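Local coordinates for DUF3863 domain-containing protein (Parabacteroides distasonis, PDB 3LM3) that is of unknown function but is probably a glycoside hydrolase or a carbohydrate deacetylase built on a beta/alpha barrel-like fold, at residues I27-T32 against K86-I91; L72-T77 against R92-E97; G103-Y108 against N140-Q145; V244-T249 against V282-E287. One frame throughout, in Å; residues are numbered along the deposited sequence. Where two conformers were deposited one is given.

Interaction 1: I27-T32 against K86-I91; sequences IMIRTT and KNYREI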
loop_
_atom_site.group_PDB
_atom_site.type_symbol
_atom_site.label_atom_id
_atom_site.label_comp_id
_atom_site.label_asym_id
_atom_site.label_seq_id
_atom_site.Cartn_x
_atom_site.Cartn_y
_atom_site.Cartn_z
ATOM N N ILE A 27 9.007 4.241 6.962
ATOM C CA ILE A 27 8.908 4.389 8.420
ATOM C C ILE A 27 8.197 5.710 8.710
ATOM O O ILE A 27 8.637 6.777 8.205
ATOM C CB ILE A 27 10.296 4.328 9.127
ATOM C CG1 ILE A 27 10.939 2.966 8.899
ATOM C CG2 ILE A 27 10.135 4.610 10.640
ATOM C CD1 ILE A 27 12.321 2.855 9.433
HETATM N N MSE A 28 7.106 5.656 9.472
HETATM C CA MSE A 28 6.261 6.806 9.769
HETATM C C MSE A 28 6.642 7.433 11.107
HETATM O O MSE A 28 6.828 6.715 12.112
HETATM C CB MSE A 28 4.797 6.417 9.820
HETATM C CG MSE A 28 3.839 7.527 10.120
HETATM SE SE MSE A 28 2.034 6.834 10.230
HETATM C CE MSE A 28 1.107 8.532 10.111
ATOM N N ILE A 29 6.766 8.753 11.104
ATOM C CA ILE A 29 7.036 9.561 12.292
ATOM C C ILE A 29 5.820 10.472 12.532
ATOM O O ILE A 29 5.346 11.150 11.633
ATOM C CB ILE A 29 8.274 10.442 12.114
ATOM C CG1 ILE A 29 9.499 9.639 11.657
ATOM C CG2 ILE A 29 8.564 11.228 13.413
ATOM C CD1 ILE A 29 9.929 8.560 12.553
ATOM N N ARG A 30 5.311 10.512 13.767
ATOM C CA ARG A 30 4.065 11.231 14.090
ATOM C C ARG A 30 4.091 11.694 15.536
ATOM O O ARG A 30 4.994 11.319 16.269
ATOM C CB ARG A 30 2.849 10.328 13.812
ATOM C CG ARG A 30 2.749 9.110 14.698
ATOM C CD ARG A 30 1.953 7.997 14.066
ATOM N NE ARG A 30 1.570 7.015 15.059
ATOM C CZ ARG A 30 0.942 5.880 14.777
ATOM N NH1 ARG A 30 0.692 5.540 13.518
ATOM N NH2 ARG A 30 0.561 5.092 15.793
ATOM N N THR A 31 3.109 12.509 15.946
ATOM C CA THR A 31 2.922 12.910 17.336
ATOM C C THR A 31 1.692 12.258 17.947
ATOM O O THR A 31 1.582 12.168 19.160
ATOM C CB THR A 31 2.860 14.440 17.557
ATOM O OG1 THR A 31 1.524 14.941 17.355
ATOM C CG2 THR A 31 3.905 15.218 16.725
ATOM N N THR A 32 0.751 11.851 17.118
ATOM C CA THR A 32 -0.460 11.110 17.514
ATOM C C THR A 32 -0.801 10.181 16.337
ATOM O O THR A 32 -0.264 10.376 15.223
ATOM C CB THR A 32 -1.661 12.038 17.809
ATOM O OG1 THR A 32 -2.103 12.655 16.586
ATOM C CG2 THR A 32 -1.342 13.119 18.818
ATOM N N LYS A 86 12.715 18.662 21.615
ATOM C CA LYS A 86 14.040 18.149 21.334
ATOM C C LYS A 86 14.025 16.791 20.620
ATOM O O LYS A 86 14.807 16.563 19.680
ATOM C CB LYS A 86 14.828 18.063 22.634
ATOM C CG LYS A 86 16.176 17.397 22.508
ATOM C CD LYS A 86 16.968 17.516 23.807
ATOM C CE LYS A 86 18.266 16.736 23.708
ATOM N NZ LYS A 86 19.149 16.929 24.881
ATOM N N ASN A 87 13.128 15.886 21.017
ATOM C CA ASN A 87 13.056 14.581 20.358
ATOM C C ASN A 87 12.745 14.690 18.872
ATOM O O ASN A 87 13.388 14.035 18.039
ATOM C CB ASN A 87 12.099 13.606 21.050
ATOM C CG ASN A 87 10.660 14.067 21.059
ATOM O OD1 ASN A 87 10.356 15.236 21.355
ATOM N ND2 ASN A 87 9.760 13.133 20.807
ATOM N N TYR A 88 11.759 15.516 18.534
ATOM C CA TYR A 88 11.383 15.674 17.135
ATOM C C TYR A 88 12.464 16.387 16.371
ATOM O O TYR A 88 12.732 16.035 15.233
ATOM C CB TYR A 88 10.014 16.319 16.962
ATOM C CG TYR A 88 8.934 15.336 17.342
ATOM C CD1 TYR A 88 8.651 14.230 16.556
ATOM C CD2 TYR A 88 8.243 15.462 18.540
ATOM C CE1 TYR A 88 7.686 13.296 16.914
ATOM C CE2 TYR A 88 7.288 14.533 18.904
ATOM C CZ TYR A 88 7.000 13.465 18.106
ATOM O OH TYR A 88 6.050 12.519 18.469
ATOM N N ARG A 89 13.129 17.350 16.977
ATOM C CA ARG A 89 14.250 18.019 16.304
ATOM C C ARG A 89 15.378 17.016 16.008
ATOM O O ARG A 89 15.910 16.987 14.885
ATOM C CB ARG A 89 14.769 19.195 17.125
ATOM C CG ARG A 89 15.896 19.956 16.453
ATOM C CD ARG A 89 16.106 21.327 17.102
ATOM N NE ARG A 89 15.907 21.292 18.558
ATOM C CZ ARG A 89 16.701 20.645 19.408
ATOM N NH1 ARG A 89 17.752 19.963 18.953
ATOM N NH2 ARG A 89 16.445 20.677 20.712
ATOM N N GLU A 90 15.720 16.196 17.001
ATOM C CA GLU A 90 16.760 15.171 16.858
ATOM C C GLU A 90 16.407 14.144 15.797
ATOM O O GLU A 90 17.250 13.723 14.997
ATOM C CB GLU A 90 17.024 14.446 18.186
ATOM C CG GLU A 90 17.701 15.291 19.254
ATOM C CD GLU A 90 17.866 14.546 20.584
ATOM O OE1 GLU A 90 17.088 13.611 20.914
ATOM O OE2 GLU A 90 18.779 14.913 21.328
ATOM N N ILE A 91 15.151 13.722 15.771
ATOM C CA ILE A 91 14.707 12.782 14.754
ATOM C C ILE A 91 14.797 13.404 13.366
ATOM O O ILE A 91 15.271 12.745 12.421
ATOM C CB ILE A 91 13.270 12.259 15.041
ATOM C CG1 ILE A 91 13.315 11.331 16.245
ATOM C CG2 ILE A 91 12.715 11.551 13.827
ATOM C CD1 ILE A 91 11.906 11.083 16.874
#
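Y88 and I29 meet because of how each is turned about its first bond: the tyrosine swings CG beside its own backbone N (chi1 -73°), which carries the ring out to the strand, while the isoleucine has its CG2 branch opposite its backbone N and pointing at the helix. The contact belongs to a beta/alpha layering, consistent with a barrel-like domain. Strand 21-29 of the parallel sheet and the residues that follow its C-terminal end are covered by the first turns of helix 86-102.

I29 CG2 is the shared apolar knob, lying 4.2 Å from Y88 CE1 at the ring edge and also 4.2 Å from I91 CG2. I91 continues the apolar patch to V56 of helix 53-64, and I29 rests on F76 in the neighbouring strand. The hydroxyl end of Y88 points at the backbone of R30: Y88 OH donates to R30 O at 2.7 Å, although the position of that oxygen is less certain. The R30 side chain heads the other way, to a salt bridge with E47. With an alanine in place of Y88, the ring and hydroxyl would be gone, which would probably open a gap beside I29 and T31 and leave the R30 carbonyl without this donor.

N87 ND2 lies 3.4 Å above the plane of the Y88 ring, toward its rim, and is held there by a bond to H51 O. T31 hands its OG1 to E35, while its methyl approaches the ring off-centre, CG2 standing 4.3 Å from the Y88 centroid and 28° off the ring normal.

Interaction 2: L72-T77 against R92-E97; sequences LTWGFT and RDYVVE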
loop_
_atom_site.group_PDB
_atom_site.type_symbol
_atom_site.label_atom_id
_atom_site.label_comp_id
_atom_site.label_asym_id
_atom_site.label_seq_id
_atom_site.Cartn_x
_atom_site.Cartn_y
_atom_site.Cartn_z
ATOM N N LEU A 72 14.979 3.645 2.238
ATOM C CA LEU A 72 13.568 3.651 2.591
ATOM C C LEU A 72 13.025 5.073 2.575
ATOM O O LEU A 72 13.758 6.048 2.421
ATOM C CB LEU A 72 13.383 2.984 3.944
ATOM C CG LEU A 72 14.084 3.571 5.170
ATOM C CD1 LEU A 72 13.472 4.895 5.645
ATOM C CD2 LEU A 72 14.124 2.516 6.316
ATOM N N THR A 73 11.713 5.193 2.725
ATOM C CA THR A 73 11.027 6.458 2.812
ATOM C C THR A 73 10.681 6.773 4.244
ATOM O O THR A 73 9.968 5.997 4.886
ATOM C CB THR A 73 9.749 6.406 1.974
ATOM O OG1 THR A 73 10.091 6.131 0.606
ATOM C CG2 THR A 73 8.941 7.694 2.047
ATOM N N TRP A 74 11.138 7.920 4.727
ATOM C CA TRP A 74 10.695 8.468 6.011
ATOM C C TRP A 74 9.493 9.333 5.746
ATOM O O TRP A 74 9.557 10.268 4.943
ATOM C CB TRP A 74 11.806 9.317 6.602
ATOM C CG TRP A 74 13.061 8.569 6.940
ATOM C CD1 TRP A 74 14.212 8.511 6.185
ATOM C CD2 TRP A 74 13.329 7.800 8.130
ATOM N NE1 TRP A 74 15.156 7.759 6.838
ATOM C CE2 TRP A 74 14.636 7.314 8.033
ATOM C CE3 TRP A 74 12.562 7.464 9.270
ATOM C CZ2 TRP A 74 15.222 6.528 9.027
ATOM C CZ3 TRP A 74 13.148 6.694 10.261
ATOM C CH2 TRP A 74 14.463 6.226 10.143
ATOM N N GLY A 75 8.391 9.052 6.407
ATOM C CA GLY A 75 7.188 9.820 6.226
ATOM C C GLY A 75 6.777 10.491 7.521
ATOM O O GLY A 75 6.616 9.820 8.546
ATOM N N PHE A 76 6.592 11.816 7.488
ATOM C CA PHE A 76 6.258 12.608 8.677
ATOM C C PHE A 76 4.863 13.202 8.578
ATOM O O PHE A 76 4.495 13.767 7.549
ATOM C CB PHE A 76 7.196 13.812 8.789
ATOM C CG PHE A 76 8.622 13.491 9.197
ATOM C CD1 PHE A 76 9.525 12.927 8.321
ATOM C CD2 PHE A 76 9.047 13.803 10.464
ATOM C CE1 PHE A 76 10.840 12.668 8.733
ATOM C CE2 PHE A 76 10.353 13.532 10.881
ATOM C CZ PHE A 76 11.223 12.964 10.023
ATOM N N THR A 77 4.114 13.182 9.677
ATOM C CA THR A 77 2.910 13.992 9.754
ATOM C C THR A 77 3.271 15.490 9.871
ATOM O O THR A 77 4.411 15.843 10.149
ATOM C CB THR A 77 2.090 13.644 10.966
ATOM O OG1 THR A 77 2.835 13.977 12.151
ATOM C CG2 THR A 77 1.694 12.189 10.944
ATOM N N ARG A 92 14.346 14.643 13.194
ATOM C CA ARG A 92 14.467 15.281 11.898
ATOM C C ARG A 92 15.951 15.371 11.463
ATOM O O ARG A 92 16.280 15.084 10.311
ATOM C CB ARG A 92 13.812 16.670 11.855
ATOM C CG ARG A 92 12.266 16.634 11.882
ATOM C CD ARG A 92 11.638 17.979 11.633
ATOM N NE ARG A 92 12.033 18.967 12.614
ATOM C CZ ARG A 92 11.391 19.218 13.759
ATOM N NH1 ARG A 92 10.301 18.547 14.116
ATOM N NH2 ARG A 92 11.858 20.139 14.561
ATOM N N ASP A 93 16.844 15.758 12.366
ATOM C CA ASP A 93 18.263 15.886 12.032
ATOM C C ASP A 93 18.817 14.532 11.591
ATOM O O ASP A 93 19.558 14.455 10.612
ATOM C CB ASP A 93 19.090 16.426 13.212
ATOM C CG ASP A 93 18.851 17.900 13.512
ATOM O OD1 ASP A 93 18.238 18.634 12.712
ATOM O OD2 ASP A 93 19.321 18.321 14.586
ATOM N N TYR A 94 18.433 13.468 12.285
ATOM C CA TYR A 94 18.911 12.136 11.943
ATOM C C TYR A 94 18.390 11.697 10.585
ATOM O O TYR A 94 19.113 11.129 9.763
ATOM C CB TYR A 94 18.472 11.131 13.018
ATOM C CG TYR A 94 18.764 9.688 12.658
ATOM C CD1 TYR A 94 20.053 9.199 12.698
ATOM C CD2 TYR A 94 17.776 8.837 12.238
ATOM C CE1 TYR A 94 20.332 7.898 12.350
ATOM C CE2 TYR A 94 18.046 7.541 11.903
ATOM C CZ TYR A 94 19.326 7.082 11.948
ATOM O OH TYR A 94 19.609 5.774 11.586
ATOM N N VAL A 95 17.131 11.970 10.316
ATOM C CA VAL A 95 16.553 11.621 9.039
ATOM C C VAL A 95 17.234 12.382 7.878
ATOM O O VAL A 95 17.472 11.828 6.798
ATOM C CB VAL A 95 15.020 11.843 9.053
ATOM C CG1 VAL A 95 14.485 11.849 7.659
ATOM C CG2 VAL A 95 14.352 10.743 9.890
ATOM N N VAL A 96 17.601 13.651 8.097
ATOM C CA VAL A 96 18.361 14.389 7.084
ATOM C C VAL A 96 19.737 13.722 6.837
ATOM O O VAL A 96 20.175 13.563 5.689
ATOM C CB VAL A 96 18.522 15.852 7.456
ATOM C CG1 VAL A 96 19.482 16.560 6.470
ATOM C CG2 VAL A 96 17.149 16.569 7.462
ATOM N N GLU A 97 20.401 13.316 7.910
ATOM C CA GLU A 97 21.666 12.562 7.810
ATOM C C GLU A 97 21.446 11.302 6.992
ATOM O O GLU A 97 22.299 10.913 6.218
ATOM C CB GLU A 97 22.194 12.219 9.193
ATOM C CG GLU A 97 22.742 13.413 9.980
ATOM C CD GLU A 97 22.943 13.195 11.494
ATOM O OE1 GLU A 97 22.657 12.121 12.050
ATOM O OE2 GLU A 97 23.393 14.156 12.160
#
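V95 is the knob of this contact, and W74 and F76 form the hollow that takes it. Its two methyls share the indole: CG2 sits over the face, 3.8 Å from the centroid of the W74 six-membered ring and 21° off its normal, while CG1 reaches W74 CG at 3.6 Å. The opposite indole face is backed by L72 CD1, so the ring is sandwiched between two aliphatic groups. F76 closes the hollow differently, presenting its edge: V95 CG1 lies in the plane of that ring, and V95 CG2 is 3.8 Å from F76 CZ.

Smaller bumps extend the fit on the helix. The R92 methylene CG packs 3.8 Å from F76 CE2, and Y94 CE2 comes to 4.2 Å from W74 CZ2, the two side chains crossing at about a right angle. M137 of helix 120-138 also packs on F76, R92 and V95. Strand 73-76 and the helix turn 92-97 run roughly antiparallel (153°, axes 10.4 Å apart), as in the first half of a beta-alpha-beta crossover.

No hydrogen bond crosses the contact. W74 NE1 is satisfied by D104 and R92 NH1 by the carbonyls of D83 and A80, so across these two segments the contact rests on apolar and CH-pi packing.

Interaction 3: G103-Y108 against N140-Q145; sequences GDEVTY and NGYRPQ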
loop_
_atom_site.group_PDB
_atom_site.type_symbol
_atom_site.label_atom_id
_atom_site.label_comp_id
_atom_site.label_asym_id
_atom_site.label_seq_id
_atom_site.Cartn_x
_atom_site.Cartn_y
_atom_site.Cartn_z
ATOM N N GLY A 103 20.583 7.848 0.865
ATOM C CA GLY A 103 19.636 8.180 -0.190
ATOM C C GLY A 103 18.208 7.820 0.212
ATOM O O GLY A 103 17.333 7.602 -0.651
ATOM N N ASP A 104 17.935 7.778 1.515
ATOM C CA ASP A 104 16.547 7.624 1.964
ATOM C C ASP A 104 15.746 8.818 1.435
ATOM O O ASP A 104 16.286 9.898 1.247
ATOM C CB ASP A 104 16.422 7.573 3.490
ATOM C CG ASP A 104 16.963 6.291 4.111
ATOM O OD1 ASP A 104 17.114 5.284 3.376
ATOM O OD2 ASP A 104 17.191 6.351 5.345
ATOM N N GLU A 105 14.451 8.602 1.246
ATOM C CA GLU A 105 13.501 9.641 0.874
ATOM C C GLU A 105 12.918 10.249 2.161
ATOM O O GLU A 105 12.763 9.559 3.170
ATOM C CB GLU A 105 12.395 9.014 0.005
ATOM C CG GLU A 105 11.267 9.897 -0.424
ATOM C CD GLU A 105 10.386 9.252 -1.456
ATOM O OE1 GLU A 105 9.999 8.082 -1.281
ATOM O OE2 GLU A 105 10.062 9.910 -2.473
ATOM N N VAL A 106 12.542 11.525 2.100
ATOM C CA VAL A 106 11.898 12.219 3.197
ATOM C C VAL A 106 10.650 12.873 2.660
ATOM O O VAL A 106 10.710 13.697 1.727
ATOM C CB VAL A 106 12.821 13.300 3.776
ATOM C CG1 VAL A 106 12.147 13.975 5.036
ATOM C CG2 VAL A 106 14.208 12.694 4.142
ATOM N N THR A 107 9.500 12.475 3.191
ATOM C CA THR A 107 8.263 13.022 2.670
ATOM C C THR A 107 7.160 13.107 3.701
ATOM O O THR A 107 7.356 12.868 4.891
ATOM C CB THR A 107 7.791 12.231 1.395
ATOM O OG1 THR A 107 6.848 13.048 0.687
ATOM C CG2 THR A 107 7.185 10.847 1.767
ATOM N N TYR A 108 6.019 13.602 3.236
ATOM C CA TYR A 108 4.819 13.873 4.033
ATOM C C TYR A 108 3.951 12.627 4.122
ATOM O O TYR A 108 3.699 11.943 3.117
ATOM C CB TYR A 108 4.042 15.020 3.373
ATOM C CG TYR A 108 2.878 15.589 4.151
ATOM C CD1 TYR A 108 2.967 15.794 5.501
ATOM C CD2 TYR A 108 1.687 15.946 3.516
ATOM C CE1 TYR A 108 1.878 16.325 6.236
ATOM C CE2 TYR A 108 0.623 16.498 4.240
ATOM C CZ TYR A 108 0.732 16.660 5.610
ATOM O OH TYR A 108 -0.266 17.159 6.448
ATOM N N ASN A 140 19.346 22.116 -0.039
ATOM C CA ASN A 140 19.925 22.017 -1.356
ATOM C C ASN A 140 18.965 21.532 -2.447
ATOM O O ASN A 140 19.301 20.828 -3.385
ATOM C CB ASN A 140 21.252 21.295 -1.215
ATOM C CG ASN A 140 22.198 22.076 -0.292
ATOM O OD1 ASN A 140 22.581 23.190 -0.624
ATOM N ND2 ASN A 140 22.495 21.534 0.897
ATOM N N GLY A 141 17.752 22.051 -2.331
ATOM C CA GLY A 141 16.716 21.896 -3.352
ATOM C C GLY A 141 15.993 20.574 -3.356
ATOM O O GLY A 141 15.247 20.304 -4.273
ATOM N N TYR A 142 16.226 19.775 -2.335
ATOM C CA TYR A 142 15.609 18.446 -2.218
ATOM C C TYR A 142 14.103 18.512 -2.376
ATOM O O TYR A 142 13.438 19.357 -1.767
ATOM C CB TYR A 142 15.921 17.831 -0.851
ATOM C CG TYR A 142 15.286 16.478 -0.688
ATOM C CD1 TYR A 142 15.822 15.374 -1.304
ATOM C CD2 TYR A 142 14.091 16.337 -0.013
ATOM C CE1 TYR A 142 15.190 14.120 -1.244
ATOM C CE2 TYR A 142 13.453 15.110 0.080
ATOM C CZ TYR A 142 14.002 14.004 -0.540
ATOM O OH TYR A 142 13.371 12.807 -0.461
ATOM N N ARG A 143 13.575 17.595 -3.167
ATOM C CA ARG A 143 12.144 17.372 -3.209
ATOM C C ARG A 143 11.898 15.869 -3.200
ATOM O O ARG A 143 12.601 15.118 -3.874
ATOM C CB ARG A 143 11.539 17.991 -4.449
ATOM C CG ARG A 143 11.683 19.500 -4.498
ATOM C CD ARG A 143 11.167 20.078 -5.766
ATOM N NE ARG A 143 9.735 19.866 -5.894
ATOM C CZ ARG A 143 8.810 20.592 -5.305
ATOM N NH1 ARG A 143 9.142 21.589 -4.488
ATOM N NH2 ARG A 143 7.541 20.290 -5.510
ATOM N N PRO A 144 10.906 15.408 -2.424
ATOM C CA PRO A 144 10.622 13.985 -2.440
ATOM C C PRO A 144 10.069 13.532 -3.800
ATOM O O PRO A 144 9.554 14.360 -4.556
ATOM C CB PRO A 144 9.592 13.844 -1.314
ATOM C CG PRO A 144 8.865 15.093 -1.341
ATOM C CD PRO A 144 9.935 16.151 -1.612
ATOM N N GLN A 145 10.175 12.249 -4.106
ATOM C CA GLN A 145 9.612 11.705 -5.337
ATOM C C GLN A 145 8.206 11.144 -5.119
ATOM O O GLN A 145 7.526 10.859 -6.092
ATOM C CB GLN A 145 10.522 10.620 -5.900
ATOM C CG GLN A 145 11.828 11.160 -6.438
ATOM C CD GLN A 145 12.730 10.057 -6.938
ATOM O OE1 GLN A 145 13.143 9.203 -6.158
ATOM N NE2 GLN A 145 13.038 10.064 -8.238
#
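Y142 reaches strand 105-108 with its hydroxyl leading. The V106 N-H points almost straight at it: V106 N donates to Y142 OH at 3.0 Å with an angle of 169°. The carbonyl of the same valine lies in the ring plane at the edge, V106 O being 3.5 Å from Y142 CE2, whereas V106 N reaches the hydroxyl from out of that plane. CG stands opposite the Y142 backbone N (chi1 179°), which throws the ring across to the strand.

E105 crosses Y142 at about a right angle, its carboxylate plane 85° from the ring plane, and runs past the hydroxyl to the loop. There E105 OE2 accepts a bent bond from Q145 N at 2.9 Å, met nearly along the C-O bond, while OE1 is taken by T73 and G323; the buried carboxylate is thus gripped from several sides. P144 fits between these polar links, with CB 3.2 Å from V106 O and 3.5 Å from T107 OG1, the latter hydroxyl being bonded to S146 O.

Were Y142 a phenylalanine, the V106 N-H would probably lose its acceptor and the loop the straighter of the two hydrogen bonds between these segments.

The 140-145 loop follows helix 120-138 and leads into strand 146-148, so strand 105-108, that helix and strand 146-148 follow one another as a beta-alpha-beta connection, consistent with a beta/alpha barrel-like fold.

Interaction 4: V244-T249 against V282-E287; sequences VGPIET and VANIWE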
loop_
_atom_site.group_PDB
_atom_site.type_symbol
_atom_site.label_atom_id
_atom_site.label_comp_id
_atom_site.label_asym_id
_atom_site.label_seq_id
_atom_site.Cartn_x
_atom_site.Cartn_y
_atom_site.Cartn_z
ATOM N N VAL A 244 2.333 -8.629 4.739
ATOM C CA VAL A 244 3.689 -8.327 5.180
ATOM C C VAL A 244 3.777 -7.357 6.345
ATOM O O VAL A 244 4.848 -7.200 6.923
ATOM C CB VAL A 244 4.586 -7.822 4.027
ATOM C CG1 VAL A 244 4.662 -8.847 2.875
ATOM C CG2 VAL A 244 4.105 -6.450 3.541
ATOM N N GLY A 245 2.666 -6.749 6.717
ATOM C CA GLY A 245 2.704 -5.777 7.796
ATOM C C GLY A 245 3.056 -6.479 9.107
ATOM O O GLY A 245 2.555 -7.580 9.398
ATOM N N PRO A 246 3.901 -5.874 9.948
ATOM C CA PRO A 246 4.341 -6.532 11.154
ATOM C C PRO A 246 3.288 -6.737 12.256
ATOM O O PRO A 246 3.399 -7.684 13.021
ATOM C CB PRO A 246 5.464 -5.598 11.660
ATOM C CG PRO A 246 5.133 -4.279 11.063
ATOM C CD PRO A 246 4.620 -4.602 9.706
ATOM N N ILE A 247 2.282 -5.871 12.337
ATOM C CA ILE A 247 1.285 -5.947 13.422
ATOM C C ILE A 247 0.585 -7.305 13.438
ATOM O O ILE A 247 0.456 -7.957 14.489
ATOM C CB ILE A 247 0.261 -4.801 13.316
ATOM C CG1 ILE A 247 0.935 -3.473 13.703
ATOM C CG2 ILE A 247 -0.993 -5.074 14.184
ATOM C CD1 ILE A 247 1.457 -3.398 15.153
ATOM N N GLU A 248 0.137 -7.742 12.263
ATOM C CA GLU A 248 -0.672 -8.955 12.143
ATOM C C GLU A 248 0.151 -10.227 11.997
ATOM O O GLU A 248 -0.410 -11.331 11.890
ATOM C CB GLU A 248 -1.640 -8.828 10.964
ATOM C CG GLU A 248 -2.586 -7.666 11.059
ATOM C CD GLU A 248 -2.033 -6.322 10.654
ATOM O OE1 GLU A 248 -0.934 -6.252 10.083
ATOM O OE2 GLU A 248 -2.747 -5.314 10.938
ATOM N N THR A 249 1.480 -10.084 11.991
ATOM C CA THR A 249 2.379 -11.209 11.746
ATOM C C THR A 249 3.431 -11.302 12.853
ATOM O O THR A 249 3.208 -11.959 13.865
ATOM C CB THR A 249 3.015 -11.138 10.329
ATOM O OG1 THR A 249 3.759 -9.910 10.173
ATOM C CG2 THR A 249 1.935 -11.245 9.261
ATOM N N VAL A 282 6.912 -5.573 -3.351
ATOM C CA VAL A 282 6.340 -5.651 -2.030
ATOM C C VAL A 282 6.455 -4.267 -1.395
ATOM O O VAL A 282 7.518 -3.627 -1.443
ATOM C CB VAL A 282 7.099 -6.674 -1.166
ATOM C CG1 VAL A 282 6.761 -6.526 0.322
ATOM C CG2 VAL A 282 6.830 -8.099 -1.700
ATOM N N ALA A 283 5.348 -3.817 -0.793
ATOM C CA ALA A 283 5.255 -2.543 -0.079
ATOM C C ALA A 283 5.051 -2.767 1.396
ATOM O O ALA A 283 4.340 -3.705 1.797
ATOM C CB ALA A 283 4.083 -1.722 -0.613
ATOM N N ASN A 284 5.649 -1.940 2.245
ATOM C CA ASN A 284 5.408 -2.089 3.683
ATOM C C ASN A 284 5.603 -0.756 4.372
ATOM O O ASN A 284 6.347 0.103 3.909
ATOM C CB ASN A 284 6.337 -3.146 4.267
ATOM C CG ASN A 284 5.739 -3.916 5.443
ATOM O OD1 ASN A 284 4.669 -3.595 5.959
ATOM N ND2 ASN A 284 6.461 -4.982 5.855
ATOM N N ILE A 285 4.873 -0.579 5.467
ATOM C CA ILE A 285 4.915 0.636 6.297
ATOM C C ILE A 285 5.038 0.184 7.742
ATOM O O ILE A 285 4.205 -0.594 8.217
ATOM C CB ILE A 285 3.699 1.537 6.107
ATOM C CG1 ILE A 285 3.624 2.033 4.655
ATOM C CG2 ILE A 285 3.752 2.731 7.104
ATOM C CD1 ILE A 285 2.300 2.726 4.273
ATOM N N TRP A 286 6.084 0.615 8.416
ATOM C CA TRP A 286 6.326 0.356 9.839
ATOM C C TRP A 286 6.321 1.680 10.574
ATOM O O TRP A 286 7.122 2.579 10.283
ATOM C CB TRP A 286 7.681 -0.299 10.076
ATOM C CG TRP A 286 7.838 -1.716 9.602
ATOM C CD1 TRP A 286 7.418 -2.242 8.398
ATOM C CD2 TRP A 286 8.424 -2.812 10.314
ATOM N NE1 TRP A 286 7.741 -3.570 8.333
ATOM C CE2 TRP A 286 8.343 -3.950 9.497
ATOM C CE3 TRP A 286 8.961 -2.963 11.598
ATOM C CZ2 TRP A 286 8.833 -5.187 9.891
ATOM C CZ3 TRP A 286 9.460 -4.186 11.963
ATOM C CH2 TRP A 286 9.385 -5.277 11.135
ATOM N N GLU A 287 5.463 1.828 11.564
ATOM C CA GLU A 287 5.451 3.046 12.344
ATOM C C GLU A 287 6.560 3.009 13.386
ATOM O O GLU A 287 6.729 2.006 14.085
ATOM C CB GLU A 287 4.113 3.205 13.026
ATOM C CG GLU A 287 2.911 3.332 12.090
ATOM C CD GLU A 287 2.417 2.028 11.470
ATOM O OE1 GLU A 287 2.809 0.904 11.887
ATOM O OE2 GLU A 287 1.541 2.114 10.592
#
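N284 ND2 donates to V244 O at 2.9 Å, the one hydrogen bond between these segments. It is not an ideal one: the N-H...O angle is 139°, and the donor stands well above the carbonyl plane, 66° out of it. In the beta/alpha fold this joins strand 280-287 of the parallel sheet to the run of chain that enters helix 247-253, ahead of helix 255-277, the helix immediately before that strand.

The other end of the same amide faces its own strand, where N284 OD1 accepts a weak bond from I285 N. ND2 also lies in the plane of the W286 indole at its edge, 3.1 Å from W286 NE1; since both are donors, this is a close approach and not a hydrogen bond.

Around this polar point the packing is apolar. V244 CG2 presses against the strand backbone, 3.3 Å from A283 O, and slides alongside the N284 amide, while V244 CG1 is 4.0 Å from V282 CG1. E266 and F270 of helix 255-277 also pack on V282. P246 leans over the indole with its CB-CG-CD side in a proline-aromatic CH-pi contact: its CG stands 3.6 Å from the centroid of the W286 five-membered ring, 13° off the normal. CB of the same proline reaches over the six-membered ring to CZ2. W286 also meets the ring of W306, the two planes nearly parallel.

The turn carrying the proline is tied back on itself by T249 OG1, which donates to G245 O at 2.7 Å.

Overall arrangement
The four contacts share one parallel sheet. Strand 21-29 of interaction 1 is flanked by strand 73-76 of interaction 2 and strand 280-287 of interaction 4, through I29 N to G75 O (2.8 Å) and M28 N to W286 O (3.2 Å). Strand 73-76 in turn pairs with strand 105-108 of interaction 3. Interactions 1 and 2 divide helix 86-102 between them, their centres about 9 Å apart; interaction 2 is equally near interaction 3, whereas interactions 3 and 4 lie about 22 Å apart and do not touch. R30, E287 and Y112 gather at the C-terminal strand ends, where active sites of beta/alpha barrels usually lie; a site here is only a possibility.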